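Local coordinates for protein UDP-L-Rhamnose Synthase (Acanthamoeba polyphaga mimivirus, PDB 7JID) that probably catalyses the NADPH-dependent formation of UDP-L-rhamnose, the nucleotide sugar that is found bound in its active-site cleft beside NADP, at residues L7-K12 with A33-D38; F126-K131 with T213-N218; R161-I166 with S258-N263. All coordinates share one frame; numbering follows the deposited sequence. Where two conformers were deposited one is given.

Interaction 1: L7-K12 with A33-D38. With NAP (NADP nicotinamide-adenine-dinucleotide phosphate), chain D.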
loop_
_atom_site.group_PDB
_atom_site.type_symbol
_atom_site.label_atom_id
_atom_site.label_comp_id
_atom_site.label_asym_id
_atom_site.label_seq_id
_atom_site.Cartn_x
_atom_site.Cartn_y
_atom_site.Cartn_z
ATOM N N LEU A 7 -18.057 -2.464 17.609
ATOM C CA LEU A 7 -18.181 -2.962 16.228
ATOM C C LEU A 7 -16.867 -3.668 15.859
ATOM O O LEU A 7 -15.846 -2.983 15.895
ATOM C CB LEU A 7 -18.460 -1.790 15.291
ATOM C CG LEU A 7 -18.540 -2.153 13.813
ATOM C CD1 LEU A 7 -19.657 -3.153 13.564
ATOM C CD2 LEU A 7 -18.709 -0.927 12.971
ATOM N N ILE A 8 -16.954 -4.941 15.527
ATOM C CA ILE A 8 -15.750 -5.796 15.304
ATOM C C ILE A 8 -15.698 -6.200 13.832
ATOM O O ILE A 8 -16.549 -6.984 13.382
ATOM C CB ILE A 8 -15.747 -7.021 16.237
ATOM C CG1 ILE A 8 -15.981 -6.662 17.717
ATOM C CG2 ILE A 8 -14.453 -7.822 16.040
ATOM C CD1 ILE A 8 -15.035 -5.621 18.266
ATOM N N PHE A 9 -14.629 -5.787 13.174
ATOM C CA PHE A 9 -14.241 -6.260 11.829
ATOM C C PHE A 9 -13.312 -7.462 12.000
ATOM O O PHE A 9 -12.420 -7.385 12.858
ATOM C CB PHE A 9 -13.521 -5.150 11.074
ATOM C CG PHE A 9 -14.456 -4.079 10.577
ATOM C CD1 PHE A 9 -14.979 -4.109 9.293
ATOM C CD2 PHE A 9 -14.821 -3.037 11.416
ATOM C CE1 PHE A 9 -15.871 -3.136 8.873
ATOM C CE2 PHE A 9 -15.702 -2.057 10.990
ATOM C CZ PHE A 9 -16.217 -2.102 9.708
ATOM N N GLY A 10 -13.564 -8.550 11.285
ATOM C CA GLY A 10 -12.828 -9.809 11.479
ATOM C C GLY A 10 -13.390 -10.625 12.633
ATOM O O GLY A 10 -12.678 -11.484 13.206
ATOM N N ASN A 11 -14.652 -10.384 13.015
ATOM C CA ASN A 11 -15.174 -11.055 14.233
ATOM C C ASN A 11 -15.369 -12.567 14.029
ATOM O O ASN A 11 -15.529 -13.243 15.043
ATOM C CB ASN A 11 -16.441 -10.391 14.750
ATOM C CG ASN A 11 -17.634 -10.787 13.933
ATOM O OD1 ASN A 11 -18.559 -11.432 14.445
ATOM N ND2 ASN A 11 -17.605 -10.390 12.676
ATOM N N LYS A 12 -15.338 -13.099 12.801
ATOM C CA LYS A 12 -15.409 -14.550 12.506
ATOM C C LYS A 12 -14.010 -15.138 12.416
ATOM O O LYS A 12 -13.875 -16.345 12.270
ATOM C CB LYS A 12 -16.124 -14.812 11.178
ATOM C CG LYS A 12 -17.534 -14.262 11.112
ATOM C CD LYS A 12 -18.369 -14.610 12.313
ATOM C CE LYS A 12 -19.702 -15.232 11.947
ATOM N NZ LYS A 12 -19.538 -16.656 11.561
ATOM N N ALA A 33 -19.208 -6.652 12.253
ATOM C CA ALA A 33 -19.352 -5.790 11.062
ATOM C C ALA A 33 -19.820 -6.635 9.878
ATOM O O ALA A 33 -19.265 -7.717 9.600
ATOM C CB ALA A 33 -18.059 -5.064 10.754
ATOM N N GLN A 34 -20.840 -6.142 9.178
ATOM C CA GLN A 34 -21.301 -6.754 7.910
ATOM C C GLN A 34 -20.523 -6.187 6.717
ATOM O O GLN A 34 -20.493 -6.878 5.674
ATOM C CB GLN A 34 -22.804 -6.540 7.749
ATOM C CG GLN A 34 -23.580 -7.232 8.862
ATOM C CD GLN A 34 -23.242 -8.697 8.959
ATOM O OE1 GLN A 34 -22.662 -9.168 9.948
ATOM N NE2 GLN A 34 -23.571 -9.434 7.912
ATOM N N SER A 35 -19.915 -5.006 6.830
ATOM C CA SER A 35 -19.218 -4.365 5.684
ATOM C C SER A 35 -17.801 -4.943 5.552
ATOM O O SER A 35 -17.237 -5.348 6.576
ATOM C CB SER A 35 -19.214 -2.862 5.787
ATOM O OG SER A 35 -18.453 -2.416 6.888
ATOM N N ARG A 36 -17.305 -5.021 4.319
ATOM C CA ARG A 36 -15.882 -5.310 4.023
ATOM C C ARG A 36 -15.105 -4.020 4.266
ATOM O O ARG A 36 -15.567 -2.936 3.882
ATOM C CB ARG A 36 -15.730 -5.871 2.610
ATOM C CG ARG A 36 -16.546 -7.129 2.328
ATOM C CD ARG A 36 -16.254 -8.208 3.317
ATOM N NE ARG A 36 -14.887 -8.720 3.156
ATOM C CZ ARG A 36 -14.475 -9.845 3.719
ATOM N NH1 ARG A 36 -15.289 -10.527 4.499
ATOM N NH2 ARG A 36 -13.274 -10.320 3.488
ATOM N N ALA A 37 -13.954 -4.122 4.926
ATOM C CA ALA A 37 -13.216 -2.930 5.384
ATOM C C ALA A 37 -12.756 -2.089 4.195
ATOM O O ALA A 37 -12.594 -0.913 4.377
ATOM C CB ALA A 37 -12.067 -3.308 6.262
ATOM N N ASP A 38 -12.497 -2.748 3.069
ATOM C CA ASP A 38 -12.061 -2.112 1.815
ATOM C C ASP A 38 -13.225 -1.486 1.036
ATOM O O ASP A 38 -12.976 -0.873 0.005
ATOM C CB ASP A 38 -11.290 -3.147 0.987
ATOM C CG ASP A 38 -12.128 -4.386 0.672
ATOM O OD1 ASP A 38 -12.411 -5.136 1.626
ATOM O OD2 ASP A 38 -12.532 -4.517 -0.497
HETATM P PA NAP D . -7.931 -15.063 10.400
HETATM O O1A NAP D . -8.479 -16.203 11.228
HETATM O O2A NAP D . -7.640 -15.297 8.950
HETATM O O5B NAP D . -9.006 -13.919 10.610
HETATM C C5B NAP D . -9.038 -12.789 9.737
HETATM C C4B NAP D . -10.434 -12.236 9.493
HETATM O O4B NAP D . -10.388 -11.020 8.760
HETATM C C3B NAP D . -11.233 -13.255 8.691
HETATM O O3B NAP D . -12.465 -13.380 9.441
HETATM C C2B NAP D . -11.428 -12.544 7.358
HETATM O O2B NAP D . -12.724 -12.791 6.901
HETATM C C1B NAP D . -11.332 -11.060 7.708
HETATM N N9A NAP D . -10.992 -10.120 6.657
HETATM C C8A NAP D . -9.903 -10.120 5.902
HETATM N N7A NAP D . -9.906 -9.075 5.072
HETATM C C5A NAP D . -11.039 -8.397 5.297
HETATM C C6A NAP D . -11.626 -7.247 4.727
HETATM N N6A NAP D . -10.995 -6.622 3.760
HETATM N N1A NAP D . -12.852 -6.864 5.227
HETATM C C2A NAP D . -13.424 -7.547 6.228
HETATM N N3A NAP D . -12.950 -8.655 6.820
HETATM C C4A NAP D . -11.740 -9.078 6.364
HETATM O O3 NAP D . -6.582 -14.387 10.964
HETATM P PN NAP D . -6.236 -14.026 12.510
HETATM O O1N NAP D . -4.956 -14.825 12.694
HETATM O O2N NAP D . -7.371 -13.993 13.443
HETATM O O5D NAP D . -5.682 -12.556 12.310
HETATM C C5D NAP D . -6.327 -11.297 12.448
HETATM C C4D NAP D . -5.466 -10.241 11.694
HETATM O O4D NAP D . -5.069 -9.279 12.619
HETATM C C3D NAP D . -4.201 -10.905 11.192
HETATM O O3D NAP D . -3.436 -10.048 10.263
HETATM C C2D NAP D . -3.656 -11.142 12.620
HETATM O O2D NAP D . -2.270 -11.465 12.796
HETATM C C1D NAP D . -3.956 -9.843 13.321
HETATM P P2B NAP D . -12.981 -13.474 5.492
HETATM O O1X NAP D . -12.746 -14.918 5.608
HETATM O O2X NAP D . -14.490 -13.171 5.431
HETATM O O3X NAP D . -12.182 -12.845 4.345
HETATM O O HOH W 1 -18.936 -10.329 10.545
#
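Ala33 sets its methyl group squarely over the ring of Phe9, with CB 3.4 Å from the ring centroid and only 9° off the ring normal, a clear CH-pi contact. The backbones run close enough for Ala33 N to give Ile8 O a nearly straight hydrogen bond of 2.9 Å, which prolongs the parallel pairing of strands 5-9 and 29-32 just past the end of the latter. A residue as small as alanine suits this place because ring and backbone approach together. Leu7 CD1 lies 3.6 Å from Ala33 CA, while Ser35 OG sits at the ring edge, 3.3 Å from Phe9 CE1, and is hydrogen-bonded to Glu46.

After Ser35 the loop turns to the cofactor. Arg36 is the chain to follow: its CB passes beside N1A of the adenine, and bends at chi2 (-55°) and chi3 (-68°) fold the chain back across the base. CD comes near C2A, NE stands 3.4 Å from N1A, and CZ has C2A over its face. At the tip NH1 reaches O2X at 2.9 Å and NH2 reaches O3X, also at 2.9 Å, so the two nitrogens take separate oxygens of the 2'-phosphate. Ala37 N then donates to N1A at 3.0 Å, and N6A donates to Asp38 OD1. Gly10, at positive phi where the glycine-rich turn of this Rossmann domain begins, leaves its CA against the ribose.

The adenine edge is thus read by one donor and one acceptor. The paired guanidinium bonds to a phosphate that NAD lacks imply a pocket suited to NADP, and the positive charge probably helps keep that phosphate fully ionised.

Interaction 2: F126-K131 with T213-N218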
loop_
_atom_site.group_PDB
_atom_site.type_symbol
_atom_site.label_atom_id
_atom_site.label_comp_id
_atom_site.label_asym_id
_atom_site.label_seq_id
_atom_site.Cartn_x
_atom_site.Cartn_y
_atom_site.Cartn_z
ATOM N N PHE A 126 13.475 -3.362 18.896
ATOM C CA PHE A 126 12.858 -2.338 18.041
ATOM C C PHE A 126 11.789 -1.621 18.856
ATOM O O PHE A 126 11.040 -2.271 19.629
ATOM C CB PHE A 126 12.322 -2.962 16.750
ATOM C CG PHE A 126 13.459 -3.440 15.891
ATOM C CD1 PHE A 126 14.106 -2.550 15.036
ATOM C CD2 PHE A 126 13.904 -4.746 15.953
ATOM C CE1 PHE A 126 15.176 -2.988 14.279
ATOM C CE2 PHE A 126 14.962 -5.179 15.177
ATOM C CZ PHE A 126 15.581 -4.295 14.318
ATOM N N THR A 127 11.769 -0.296 18.712
ATOM C CA THR A 127 10.799 0.568 19.398
ATOM C C THR A 127 9.580 0.860 18.517
ATOM O O THR A 127 9.591 0.639 17.278
ATOM C CB THR A 127 11.471 1.854 19.889
ATOM O OG1 THR A 127 11.699 2.602 18.699
ATOM C CG2 THR A 127 12.718 1.552 20.697
ATOM N N GLU A 128 8.592 1.501 19.138
ATOM C CA GLU A 128 7.351 1.912 18.469
ATOM C C GLU A 128 7.689 2.915 17.372
ATOM O O GLU A 128 7.045 2.878 16.301
ATOM C CB GLU A 128 6.346 2.468 19.466
ATOM C CG GLU A 128 5.737 1.380 20.292
ATOM C CD GLU A 128 6.537 0.810 21.461
ATOM O OE1 GLU A 128 7.569 1.446 21.830
ATOM O OE2 GLU A 128 6.073 -0.142 22.075
ATOM N N ASN A 129 8.689 3.763 17.605
ATOM C CA ASN A 129 9.080 4.810 16.628
ATOM C C ASN A 129 9.938 4.273 15.478
ATOM O O ASN A 129 10.040 4.975 14.460
ATOM C CB ASN A 129 9.801 5.952 17.340
ATOM C CG ASN A 129 10.126 7.108 16.426
ATOM O OD1 ASN A 129 9.220 7.773 15.926
ATOM N ND2 ASN A 129 11.414 7.381 16.251
ATOM N N ASP A 130 10.512 3.078 15.604
ATOM C CA ASP A 130 11.463 2.504 14.639
ATOM C C ASP A 130 10.731 2.209 13.320
ATOM O O ASP A 130 9.543 1.783 13.339
ATOM C CB ASP A 130 12.131 1.241 15.178
ATOM C CG ASP A 130 13.349 1.502 16.026
ATOM O OD1 ASP A 130 14.002 2.593 15.880
ATOM O OD2 ASP A 130 13.644 0.640 16.841
ATOM N N LYS A 131 11.414 2.466 12.222
ATOM C CA LYS A 131 10.888 2.164 10.872
ATOM C C LYS A 131 11.128 0.689 10.580
ATOM O O LYS A 131 12.084 0.105 11.043
ATOM C CB LYS A 131 11.604 2.987 9.798
ATOM C CG LYS A 131 11.781 4.454 10.137
ATOM C CD LYS A 131 10.509 5.141 10.535
ATOM C CE LYS A 131 10.624 6.642 10.379
ATOM N NZ LYS A 131 10.661 7.031 8.951
ATOM N N THR A 213 1.012 3.666 18.788
ATOM C CA THR A 213 1.625 2.359 18.461
ATOM C C THR A 213 2.141 1.735 19.764
ATOM O O THR A 213 2.786 2.425 20.558
ATOM C CB THR A 213 2.714 2.504 17.410
ATOM O OG1 THR A 213 2.064 2.924 16.207
ATOM C CG2 THR A 213 3.456 1.220 17.136
ATOM N N PHE A 214 1.927 0.437 19.941
ATOM C CA PHE A 214 2.526 -0.357 21.046
ATOM C C PHE A 214 3.044 -1.659 20.474
ATOM O O PHE A 214 2.253 -2.453 19.916
ATOM C CB PHE A 214 1.536 -0.652 22.155
ATOM C CG PHE A 214 1.142 0.548 22.983
ATOM C CD1 PHE A 214 1.643 0.701 24.273
ATOM C CD2 PHE A 214 0.186 1.434 22.522
ATOM C CE1 PHE A 214 1.229 1.783 25.049
ATOM C CE2 PHE A 214 -0.188 2.540 23.285
ATOM C CZ PHE A 214 0.304 2.676 24.569
ATOM N N ASN A 215 4.292 -1.965 20.763
ATOM C CA ASN A 215 4.807 -3.350 20.682
ATOM C C ASN A 215 3.997 -4.172 21.683
ATOM O O ASN A 215 3.838 -3.763 22.829
ATOM C CB ASN A 215 6.316 -3.358 20.940
ATOM C CG ASN A 215 7.109 -2.766 19.813
ATOM O OD1 ASN A 215 6.683 -2.742 18.658
ATOM N ND2 ASN A 215 8.279 -2.209 20.147
ATOM N N PHE A 216 3.455 -5.288 21.236
ATOM C CA PHE A 216 2.383 -5.999 21.945
ATOM C C PHE A 216 2.738 -7.483 21.972
ATOM O O PHE A 216 1.914 -8.338 21.660
ATOM C CB PHE A 216 1.033 -5.681 21.330
ATOM C CG PHE A 216 -0.043 -5.786 22.362
ATOM C CD1 PHE A 216 -0.173 -4.813 23.335
ATOM C CD2 PHE A 216 -0.980 -6.791 22.277
ATOM C CE1 PHE A 216 -1.216 -4.912 24.257
ATOM C CE2 PHE A 216 -1.990 -6.903 23.216
ATOM C CZ PHE A 216 -2.117 -5.930 24.178
ATOM N N THR A 217 3.955 -7.740 22.428
ATOM C CA THR A 217 4.469 -9.087 22.739
ATOM C C THR A 217 4.753 -9.189 24.244
ATOM O O THR A 217 4.999 -8.156 24.904
ATOM C CB THR A 217 5.726 -9.373 21.915
ATOM O OG1 THR A 217 6.587 -8.257 22.114
ATOM C CG2 THR A 217 5.430 -9.562 20.438
ATOM N N ASN A 218 4.778 -10.402 24.790
ATOM C CA ASN A 218 5.225 -10.623 26.186
ATOM C C ASN A 218 6.679 -10.186 26.267
ATOM O O ASN A 218 7.435 -10.325 25.288
ATOM C CB ASN A 218 5.122 -12.077 26.627
ATOM C CG ASN A 218 3.715 -12.636 26.758
ATOM O OD1 ASN A 218 2.999 -12.819 25.771
ATOM N ND2 ASN A 218 3.325 -12.887 28.005
HETATM O O HOH W 2 5.542 -1.788 24.122
#
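A type I beta turn from Thr127 to Asp130 brings Glu128 up to Thr213, their CA atoms 5.7 Å apart, at the border strand 212-215 of the parallel Rossmann sheet. The turn is held from within: Asp130 N bonds to Thr127 O, and Asp130 OD2 accepts from Thr127 N.

Glu128 carries the contact. With CG anti to the carbonyl carbon (chi1 -74°), CG lies 3.1 Å from Thr213 O; the bend at chi2 (79°) then swings the carboxylate on toward Asn215. CB and CG also rest on the methyl of Thr213, CG lying 3.9 Å from CG2, so the threonine offers carbon to the glutamate while its OG1 bonds to Asn159. OE2 then accepts a hydrogen bond from Asn215 N at 2.9 Å, on the anti side of the carboxylate and 16° out of its plane. A glutamate suits the place: it is long enough to reach past Thr213 and provides an acceptor for an amide of the sheet's border strand.

The side chain of Asn215 reaches back to the turn segment and beyond it. Its ND2 lies 2.8 Å from Phe126 O and donates to Asn263 O, while OD1 accepts from Arg161, so this buried amide ties the strand to two further parts of the chain. Phe126 itself stacks on Phe113. A water completes the carboxylate's grip, donating to Glu128 OE2 at 2.7 Å and to Asn215 O at 2.9 Å.

Interaction 3: R161-I166 with S258-N263. With AWU ([[(2~{R},3~{S},4~{R},5~{R})-5-[2,4-bis(oxidanylidene)pyrimidin-1-yl]-3,4-bis(oxidanyl)oxolan-2-yl]methoxy-oxidanyl-phosphoryl] [(2~{R},3~{R},4~{R},5~{R},6~{S})-6-methyl-3,4,5-tris(oxidanyl)oxan-2-yl] hydrogen phosphate), chain C.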
loop_
_atom_site.group_PDB
_atom_site.type_symbol
_atom_site.label_atom_id
_atom_site.label_comp_id
_atom_site.label_asym_id
_atom_site.label_seq_id
_atom_site.Cartn_x
_atom_site.Cartn_y
_atom_site.Cartn_z
ATOM N N ARG A 161 1.254 -4.089 17.755
ATOM C CA ARG A 161 2.126 -5.040 17.032
ATOM C C ARG A 161 2.274 -6.373 17.766
ATOM O O ARG A 161 3.064 -6.515 18.729
ATOM C CB ARG A 161 3.480 -4.354 16.844
ATOM C CG ARG A 161 3.477 -3.100 16.000
ATOM C CD ARG A 161 4.918 -2.670 15.926
ATOM N NE ARG A 161 5.182 -1.437 15.253
ATOM C CZ ARG A 161 6.226 -0.649 15.493
ATOM N NH1 ARG A 161 7.035 -0.910 16.511
ATOM N NH2 ARG A 161 6.402 0.420 14.736
ATOM N N ILE A 162 1.472 -7.379 17.381
ATOM C CA ILE A 162 1.636 -8.750 17.931
ATOM C C ILE A 162 2.619 -9.498 17.023
ATOM O O ILE A 162 2.781 -9.109 15.855
ATOM C CB ILE A 162 0.301 -9.488 18.085
ATOM C CG1 ILE A 162 -0.427 -9.615 16.745
ATOM C CG2 ILE A 162 -0.529 -8.816 19.169
ATOM C CD1 ILE A 162 -1.431 -10.753 16.752
ATOM N N ARG A 163 3.172 -10.552 17.558
ATOM C CA ARG A 163 3.955 -11.496 16.738
ATOM C C ARG A 163 3.648 -12.915 17.139
ATOM O O ARG A 163 3.498 -13.190 18.349
ATOM C CB ARG A 163 5.448 -11.260 16.898
ATOM C CG ARG A 163 5.883 -9.871 16.495
ATOM C CD ARG A 163 7.399 -9.702 16.505
ATOM N NE ARG A 163 8.021 -10.464 15.426
ATOM C CZ ARG A 163 8.977 -11.387 15.525
ATOM N NH1 ARG A 163 9.332 -11.888 16.687
ATOM N NH2 ARG A 163 9.489 -11.910 14.438
ATOM N N MET A 164 3.744 -13.827 16.183
ATOM C CA MET A 164 3.752 -15.288 16.469
ATOM C C MET A 164 2.753 -15.616 17.578
ATOM O O MET A 164 3.068 -16.248 18.611
ATOM C CB MET A 164 5.152 -15.720 16.892
ATOM C CG MET A 164 6.146 -15.368 15.789
ATOM S SD MET A 164 7.843 -15.621 16.258
ATOM C CE MET A 164 8.638 -15.492 14.660
ATOM N N PRO A 165 1.467 -15.222 17.407
ATOM C CA PRO A 165 0.511 -15.393 18.485
ATOM C C PRO A 165 0.274 -16.849 18.900
ATOM O O PRO A 165 0.262 -17.747 18.046
ATOM C CB PRO A 165 -0.799 -14.826 17.937
ATOM C CG PRO A 165 -0.597 -14.710 16.458
ATOM C CD PRO A 165 0.905 -14.520 16.246
ATOM N N ILE A 166 0.163 -17.060 20.221
ATOM C CA ILE A 166 0.026 -18.384 20.888
ATOM C C ILE A 166 -1.272 -18.410 21.698
ATOM O O ILE A 166 -1.594 -17.393 22.301
ATOM C CB ILE A 166 1.228 -18.625 21.799
ATOM C CG1 ILE A 166 2.534 -18.809 21.012
ATOM C CG2 ILE A 166 0.997 -19.803 22.743
ATOM C CD1 ILE A 166 3.754 -18.541 21.839
ATOM N N SER A 258 10.371 -13.034 9.526
ATOM C CA SER A 258 10.853 -11.977 10.432
ATOM C C SER A 258 11.328 -12.618 11.753
ATOM O O SER A 258 10.610 -13.475 12.311
ATOM C CB SER A 258 9.726 -11.048 10.733
ATOM O OG SER A 258 10.068 -10.104 11.724
ATOM N N ASN A 259 12.481 -12.201 12.240
ATOM C CA ASN A 259 13.008 -12.637 13.560
ATOM C C ASN A 259 13.487 -11.398 14.289
ATOM O O ASN A 259 14.396 -10.739 13.738
ATOM C CB ASN A 259 14.152 -13.651 13.420
ATOM C CG ASN A 259 13.656 -14.948 12.844
ATOM O OD1 ASN A 259 13.088 -15.766 13.534
ATOM N ND2 ASN A 259 13.863 -15.138 11.545
ATOM N N ASN A 260 12.993 -11.114 15.497
ATOM C CA ASN A 260 13.379 -9.858 16.181
ATOM C C ASN A 260 13.057 -9.958 17.678
ATOM O O ASN A 260 12.311 -10.848 18.095
ATOM C CB ASN A 260 12.750 -8.659 15.482
ATOM C CG ASN A 260 11.247 -8.579 15.677
ATOM O OD1 ASN A 260 10.797 -8.606 16.809
ATOM N ND2 ASN A 260 10.542 -8.423 14.571
ATOM N N LEU A 261 13.611 -9.006 18.403
ATOM C CA LEU A 261 13.130 -8.522 19.716
ATOM C C LEU A 261 12.406 -7.205 19.526
ATOM O O LEU A 261 13.009 -6.277 18.905
ATOM C CB LEU A 261 14.326 -8.298 20.643
ATOM C CG LEU A 261 14.047 -7.581 21.969
ATOM C CD1 LEU A 261 13.174 -8.426 22.875
ATOM C CD2 LEU A 261 15.352 -7.219 22.685
ATOM N N LEU A 262 11.211 -7.100 20.090
ATOM C CA LEU A 262 10.535 -5.798 20.283
ATOM C C LEU A 262 10.822 -5.286 21.685
ATOM O O LEU A 262 10.717 -6.043 22.654
ATOM C CB LEU A 262 9.023 -5.919 20.069
ATOM C CG LEU A 262 8.563 -6.462 18.719
ATOM C CD1 LEU A 262 7.029 -6.625 18.787
ATOM C CD2 LEU A 262 9.050 -5.617 17.564
ATOM N N ASN A 263 11.200 -4.009 21.753
ATOM C CA ASN A 263 11.278 -3.300 23.044
ATOM C C ASN A 263 9.857 -3.067 23.558
ATOM O O ASN A 263 9.091 -2.403 22.825
ATOM C CB ASN A 263 12.053 -2.008 22.866
ATOM C CG ASN A 263 12.260 -1.258 24.153
ATOM O OD1 ASN A 263 11.368 -1.162 24.974
ATOM N ND2 ASN A 263 13.387 -0.559 24.254
HETATM P PA AWU C . 4.722 -19.829 9.697
HETATM O O1A AWU C . 5.179 -19.837 8.288
HETATM O O2A AWU C . 3.866 -20.985 10.186
HETATM O O3A AWU C . 3.761 -18.602 10.173
HETATM P PB AWU C . 3.659 -17.104 9.491
HETATM O O1B AWU C . 5.015 -16.383 9.288
HETATM O O2B AWU C . 2.679 -17.191 8.300
HETATM O O3B AWU C . 2.966 -16.374 10.735
HETATM C "C5'" AWU C . 1.209 -13.205 10.848
HETATM O "O5'" AWU C . 1.499 -14.590 10.860
HETATM C "C4'" AWU C . 1.742 -12.563 12.117
HETATM O "O4'" AWU C . 1.626 -11.123 12.077
HETATM C "C3'" AWU C . 3.187 -12.914 12.262
HETATM O "O3'" AWU C . 3.583 -12.570 13.563
HETATM C "C2'" AWU C . 3.455 -14.411 12.146
HETATM C "C1'" AWU C . 2.797 -15.000 10.978
HETATM N N1 AWU C . 8.953 -22.656 10.729
HETATM C C2 AWU C . 9.782 -23.737 10.976
HETATM O O2 AWU C . 10.456 -23.779 12.026
HETATM N N3 AWU C . 9.734 -24.803 10.116
HETATM C C4 AWU C . 9.017 -24.765 8.961
HETATM O O4 AWU C . 9.010 -25.819 8.224
HETATM C C5 AWU C . 8.168 -23.684 8.725
HETATM C C6 AWU C . 8.218 -22.574 9.563
HETATM C C1C AWU C . 8.953 -21.481 11.647
HETATM C C2C AWU C . 9.099 -20.103 11.002
HETATM C C3C AWU C . 8.363 -19.199 12.023
HETATM C C4C AWU C . 7.309 -20.128 12.532
HETATM C C5C AWU C . 5.902 -19.845 12.049
HETATM C "C6'" AWU C . -0.313 -13.132 10.748
HETATM O "O2'" AWU C . 2.836 -15.045 13.246
HETATM O O2C AWU C . 10.466 -19.786 10.920
HETATM O O3C AWU C . 9.200 -18.897 13.125
HETATM O O4C AWU C . 7.612 -21.445 12.091
HETATM O O5C AWU C . 5.985 -19.715 10.611
#
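Arg161 O, near the end of its strand, meets the methyl CD1 of Leu262 at 4.0 Å, the first touch of a buried contact whose main carrier is Arg163. From Arg163 the side chain runs over Leu262, with CD 3.8 Å from CD1, then bends at chi3 (70°) to present its guanidinium to the other segment. Asn260 ND2 stands 3.2 Å above one face of that group, the amide plane tilted 41° from it. Two donors cannot bond here, and ND2 donates to Phe113 O instead. At the edge NH2 lies 2.9 Å from Ser258 O and makes a weak bond of 3.3 Å to Ser258 OG, which also bonds to Phe113 O; NH1 is bonded to Ser191 O and Asn190 OD1. Arginine suits a place where several oxygens gather round one flat group, because its N-H donors fan out in that plane.

Met164, at positive phi, turns its backbone toward the nucleotide sugar: N donates to O3' of the rhamnose at 2.9 Å. Its extended side chain carries CE to 3.7 Å from Ser258 O and close to the uridine ribose. Pro165 packs CD against the sugar's O2'.

Strand 157-162 lies in the sheet between strands 103-109 and 212-215, and the chain that follows it lines the nucleotide-sugar pocket. Ile166 goes on to helices 175-181 and 277-287, while 258-263 belongs to the loop that joins helices 246-252 and 265-270.

In the fold
Interaction 1 comes first along the chain, closing a short loop through helix 14-25 and strand 29-32 at one border of the six-stranded sheet. It is complete before the other two begin. Interactions 2 and 3 cross: 126-131 is followed by 161-166, then 213-218, then 258-263, so neither long loop encloses the other. Their centres are 9 Å apart and they share direct bonds, whereas interaction 1 lies about 25 Å from each, between centres. Together the crossing pair fastens two loops, before helices 138-150 and 265-270, to neighbouring strands 157-162 and 212-215. One sheet thus carries both the NADP-binding contact, interaction 1, and interaction 3, which borders the nucleotide sugar.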